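Local coordinates for Cys-Gly metallodipeptidase DUG1 (Saccharomyces cerevisiae, PDB 4G1P), which hydrolyses Cys-Gly dipeptides with the help of metal ions and serves as the catalytic component of the complex that degrades glutathione, at residues 208-213 / 439-444; 287-292 / 307-312. All blocks are in the same frame, centred on the assembly; numbering follows the deposited sequence.

How the interactions relate
Interaction 1 joins the two sheets of the chain beside the zinc site: the side chain of Leu439 is about 9 Å from a bound zinc ion and about 11 Å from the bound glycine. Interaction 2, a helix-helix contact, lies away from the annotated sites and faces the second subunit of the homodimer. Along the chain it is nested inside the long loop that interaction 1 closes. The two centres are about 16 Å apart and the nearest atoms about 7 Å, without touching. Lys208 forms a salt bridge with Glu286, the residue just ahead of 287-292, while Glu291 packs on Lys207.

Interaction 1: 208-213 / 439-444; sequences KPVLTY and LLPMGR
Thr212 and Leu439 form a single antiparallel bridge, a hydrogen-bonded pair, between the two sheets of this M20 peptidase. Thr212 N donates to Leu439 O at 3.2 Å; the bond is nearly straight at the hydrogen (167°), and the donor is tilted 16° from the carbonyl plane. The CB atoms of both residues point toward the opposing segment, and the side chains cross obliquely. Thr212 CG2 sits anti to its own nitrogen and touches Leu439 CD1 at 3.6 Å. Nearer the backbone, Thr212 CB lies 3.7 Å from Leu439 CB. The same first torsion (chi1 -65°) puts OG1 beside the backbone N, where Asn201 ND2 supplies it with a hydrogen bond.

Strand 437-439 is an edge strand, within this chain, of its mixed sheet and lies next to 195-198. Strand 210-226 belongs to the other sheet and runs parallel to 415-419, so the bridge spans from one sheet to the other. Ser199, whose OG bonds to Leu440 O, and Asn201 tie both segments to the run of chain around Asp200, which binds one of the zinc ions together with Asp137; the side chain of Asp200 is about 6 Å from that of Leu439.

Beyond the bridge the chain leaves the strand, and the ring of Pro441 packs on Val210. It crosses the valine side chain at about a right angle, Pro441 CG meeting Val210 CG2 at 3.5 Å. Leu211 and Leu440 run side by side, pointing the same way, with the CD2 atom of each 4.0 Å from that of the other. Helices cover these leucines further out, Leu211 resting on Ala402 of helix 397-410 and Leu440 on Thr467 and Met468 of helix 458-477.

Interaction 2: 287-292 / 307-312; sequences FSVEEL and EDILMH
Ile309 reaches from helix 306-314 into the start of helix 289-296 and divides its two arms among three residues. These helices follow one another along the chain, and the contact is apolar helix-helix packing against the first turn of the earlier one and Phe287 just ahead of it. Ile309 CG2 comes in at the edge of the Phe287 ring, near its plane, 3.7 Å from CE2; it also lies 4.1 Å from Leu292 CD2. The other arm is extended (chi2 164°), which carries Ile309 CD1 out to Val289 CB at 3.6 Å, the two side chains crossing at about a right angle. One helical position on, Leu310 CD2 approaches Phe287 CD2 at 3.8 Å, obliquely to the ring. An alanine in place of Ile309 would remove both arms and is likely to cost Val289 its apolar partner and the phenyl edge its neighbour, opening a gap between the helices.

Val240 of the second subunit packs on both Leu292 and Ile309, so the contact lies where the two copies of the protein meet. Within the chain, Leu204 and Arg313 touch Phe287.

Behind this layer, Ser288 is the N-cap of helix 289-296. The Glu291 carboxylate reaches back to it: Ser288 OG donates to Glu291 OE2 at 3.0 Å, using the anti lone pair of that oxygen, and Ser288 N makes a weak bond to the same atom. That weak bond from the N-cap nitrogen corresponds to one half of a capping box. The ring of His312, on helix 306-314, stacks with Tyr303, which lies just ahead of that helix. His312 ND1 donates to Asp308 O at 3.2 Å from above the carbonyl plane, while His312 N reaches the same oxygen from the opposite face.

Interaction 1: 208-213 / 439-444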
# COMPACT_ATOMS: atom_id res chain seq x y z
N LYS A 208 36.06 7.06 5.68
CA LYS A 208 36.65 7.74 6.81
C LYS A 208 35.71 7.80 8.01
O LYS A 208 34.59 8.28 7.90
CB LYS A 208 37.04 9.16 6.40
CG LYS A 208 37.92 9.87 7.40
CD LYS A 208 38.15 11.32 7.00
CE LYS A 208 39.09 12.03 7.97
NZ LYS A 208 39.34 13.43 7.50
N PRO A 209 36.18 7.31 9.17
CA PRO A 209 35.40 7.30 10.41
C PRO A 209 35.04 8.71 10.87
O PRO A 209 35.71 9.67 10.50
CB PRO A 209 36.34 6.63 11.42
CG PRO A 209 37.70 6.77 10.83
CD PRO A 209 37.52 6.74 9.36
N VAL A 210 33.97 8.82 11.65
CA VAL A 210 33.50 10.12 12.11
C VAL A 210 33.09 10.03 13.57
O VAL A 210 32.88 8.95 14.11
CB VAL A 210 32.25 10.64 11.29
CG1 VAL A 210 32.49 10.52 9.80
CG2 VAL A 210 31.00 9.89 11.67
N LEU A 211 33.00 11.17 14.22
CA LEU A 211 32.32 11.23 15.49
C LEU A 211 31.18 12.23 15.33
O LEU A 211 31.32 13.26 14.64
CB LEU A 211 33.27 11.62 16.62
CG LEU A 211 34.43 10.63 16.83
CD1 LEU A 211 35.33 11.11 17.92
CD2 LEU A 211 33.91 9.23 17.15
N THR A 212 30.04 11.91 15.92
CA THR A 212 28.84 12.64 15.61
C THR A 212 28.42 13.49 16.78
O THR A 212 28.25 12.99 17.88
CB THR A 212 27.74 11.69 15.15
OG1 THR A 212 28.15 11.09 13.92
CG2 THR A 212 26.43 12.45 14.92
N TYR A 213 28.25 14.78 16.53
CA TYR A 213 27.90 15.72 17.59
C TYR A 213 26.50 16.34 17.45
O TYR A 213 26.11 17.18 18.26
CB TYR A 213 28.97 16.80 17.74
CG TYR A 213 29.11 17.74 16.55
CD1 TYR A 213 29.97 17.44 15.50
CD2 TYR A 213 28.39 18.92 16.49
CE1 TYR A 213 30.10 18.29 14.43
CE2 TYR A 213 28.51 19.77 15.42
CZ TYR A 213 29.36 19.45 14.39
OH TYR A 213 29.48 20.31 13.33
N LEU A 439 28.08 10.25 20.27
CA LEU A 439 27.63 9.29 19.26
C LEU A 439 28.80 8.66 18.51
O LEU A 439 29.55 9.36 17.84
CB LEU A 439 26.69 9.95 18.27
CG LEU A 439 25.48 10.63 18.86
CD1 LEU A 439 24.59 11.06 17.73
CD2 LEU A 439 24.75 9.71 19.80
N LEU A 440 28.91 7.34 18.61
CA LEU A 440 30.05 6.60 18.06
C LEU A 440 29.58 5.64 16.98
O LEU A 440 29.36 4.45 17.24
CB LEU A 440 30.71 5.77 19.16
CG LEU A 440 32.23 5.57 19.20
CD1 LEU A 440 32.56 4.38 20.06
CD2 LEU A 440 32.84 5.43 17.82
N PRO A 441 29.45 6.13 15.75
CA PRO A 441 28.96 5.32 14.62
C PRO A 441 29.81 4.09 14.38
O PRO A 441 31.03 4.15 14.34
CB PRO A 441 29.10 6.27 13.43
CG PRO A 441 30.19 7.21 13.82
CD PRO A 441 30.00 7.42 15.31
N MET A 442 29.16 2.95 14.21
CA MET A 442 29.91 1.77 13.82
C MET A 442 30.03 1.69 12.32
O MET A 442 31.14 1.64 11.79
CB MET A 442 29.26 0.50 14.35
CG MET A 442 29.92 -0.76 13.84
SD MET A 442 29.61 -2.11 14.96
CE MET A 442 30.99 -1.94 16.10
N GLY A 443 28.89 1.68 11.64
CA GLY A 443 28.89 1.39 10.22
C GLY A 443 29.11 2.54 9.25
O GLY A 443 29.37 3.69 9.65
N ARG A 444 29.01 2.22 7.96
CA ARG A 444 29.19 3.18 6.89
C ARG A 444 27.86 3.76 6.44
O ARG A 444 26.80 3.23 6.77
CB ARG A 444 29.90 2.53 5.71
CG ARG A 444 31.10 1.70 6.10
CD ARG A 444 31.88 1.29 4.89
NE ARG A 444 32.99 0.40 5.22
CZ ARG A 444 33.71 -0.26 4.31
NH1 ARG A 444 33.42 -0.13 3.02
NH2 ARG A 444 34.70 -1.06 4.69

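Interaction 2: 287-292 / 307-312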
# COMPACT_ATOMS: atom_id res chain seq x y z
N PHE A 287 33.88 14.90 1.75
CA PHE A 287 32.68 14.37 1.13
C PHE A 287 32.45 14.99 -0.24
O PHE A 287 32.77 16.16 -0.47
CB PHE A 287 31.45 14.62 1.99
CG PHE A 287 30.27 13.81 1.59
CD1 PHE A 287 30.28 12.43 1.74
CD2 PHE A 287 29.14 14.42 1.08
CE1 PHE A 287 29.18 11.68 1.38
CE2 PHE A 287 28.03 13.67 0.72
CZ PHE A 287 28.05 12.30 0.87
N SER A 288 31.87 14.21 -1.14
CA SER A 288 31.55 14.70 -2.47
C SER A 288 30.25 14.06 -2.95
O SER A 288 29.84 12.99 -2.47
CB SER A 288 32.66 14.33 -3.42
OG SER A 288 32.71 12.92 -3.52
N VAL A 289 29.62 14.72 -3.92
CA VAL A 289 28.35 14.27 -4.46
C VAL A 289 28.52 12.89 -5.11
O VAL A 289 27.58 12.09 -5.14
CB VAL A 289 27.76 15.30 -5.45
CG1 VAL A 289 28.56 15.34 -6.73
CG2 VAL A 289 26.29 15.00 -5.73
N GLU A 290 29.72 12.61 -5.60
CA GLU A 290 30.02 11.31 -6.19
C GLU A 290 29.81 10.21 -5.17
O GLU A 290 29.36 9.12 -5.50
CB GLU A 290 31.46 11.24 -6.69
CG GLU A 290 31.71 11.98 -7.99
CD GLU A 290 31.55 13.49 -7.85
OE1 GLU A 290 31.82 14.04 -6.75
OE2 GLU A 290 31.14 14.12 -8.85
N GLU A 291 30.15 10.50 -3.92
CA GLU A 291 29.93 9.55 -2.85
C GLU A 291 28.43 9.42 -2.61
O GLU A 291 27.92 8.32 -2.47
CB GLU A 291 30.67 9.98 -1.58
CG GLU A 291 32.18 9.97 -1.73
CD GLU A 291 32.90 10.69 -0.60
OE1 GLU A 291 33.13 10.06 0.46
OE2 GLU A 291 33.22 11.88 -0.77
N LEU A 292 27.74 10.55 -2.57
CA LEU A 292 26.29 10.54 -2.42
C LEU A 292 25.63 9.71 -3.53
O LEU A 292 24.77 8.88 -3.26
CB LEU A 292 25.74 11.96 -2.41
CG LEU A 292 24.22 12.06 -2.26
CD1 LEU A 292 23.81 11.54 -0.89
CD2 LEU A 292 23.76 13.50 -2.47
N GLU A 307 29.36 21.67 0.65
CA GLU A 307 28.81 22.45 1.75
C GLU A 307 27.29 22.36 1.75
O GLU A 307 26.66 22.28 2.81
CB GLU A 307 29.27 23.91 1.64
CG GLU A 307 28.76 24.82 2.75
CD GLU A 307 29.04 26.30 2.49
OE1 GLU A 307 28.66 26.81 1.42
OE2 GLU A 307 29.66 26.95 3.38
N ASP A 308 26.72 22.34 0.56
CA ASP A 308 25.27 22.30 0.42
C ASP A 308 24.69 20.94 0.79
O ASP A 308 23.72 20.86 1.56
CB ASP A 308 24.85 22.69 -0.99
CG ASP A 308 24.92 24.18 -1.22
OD1 ASP A 308 24.59 24.93 -0.27
OD2 ASP A 308 25.32 24.58 -2.34
N ILE A 309 25.27 19.89 0.23
CA ILE A 309 24.86 18.54 0.57
C ILE A 309 24.93 18.36 2.08
O ILE A 309 23.99 17.86 2.70
CB ILE A 309 25.76 17.49 -0.08
CG1 ILE A 309 25.71 17.62 -1.60
CG2 ILE A 309 25.32 16.11 0.33
CD1 ILE A 309 26.84 16.89 -2.32
N LEU A 310 26.03 18.80 2.68
CA LEU A 310 26.21 18.58 4.10
C LEU A 310 25.19 19.38 4.91
O LEU A 310 24.55 18.85 5.82
CB LEU A 310 27.65 18.86 4.54
CG LEU A 310 28.74 18.00 3.89
CD1 LEU A 310 30.12 18.51 4.24
CD2 LEU A 310 28.61 16.52 4.26
N MET A 311 25.01 20.65 4.55
CA MET A 311 24.11 21.50 5.33
C MET A 311 22.64 21.14 5.18
O MET A 311 21.85 21.31 6.11
CB MET A 311 24.35 22.97 5.01
CG MET A 311 25.64 23.50 5.63
SD MET A 311 25.71 25.29 5.57
CE MET A 311 25.38 25.56 3.83
N HIS A 312 22.29 20.61 4.01
CA HIS A 312 20.93 20.16 3.81
C HIS A 312 20.65 18.77 4.39
O HIS A 312 19.49 18.44 4.65
CB HIS A 312 20.51 20.29 2.34
CG HIS A 312 20.13 21.69 1.97
ND1 HIS A 312 20.96 22.52 1.24
CD2 HIS A 312 19.04 22.42 2.27
CE1 HIS A 312 20.38 23.69 1.09
NE2 HIS A 312 19.22 23.66 1.72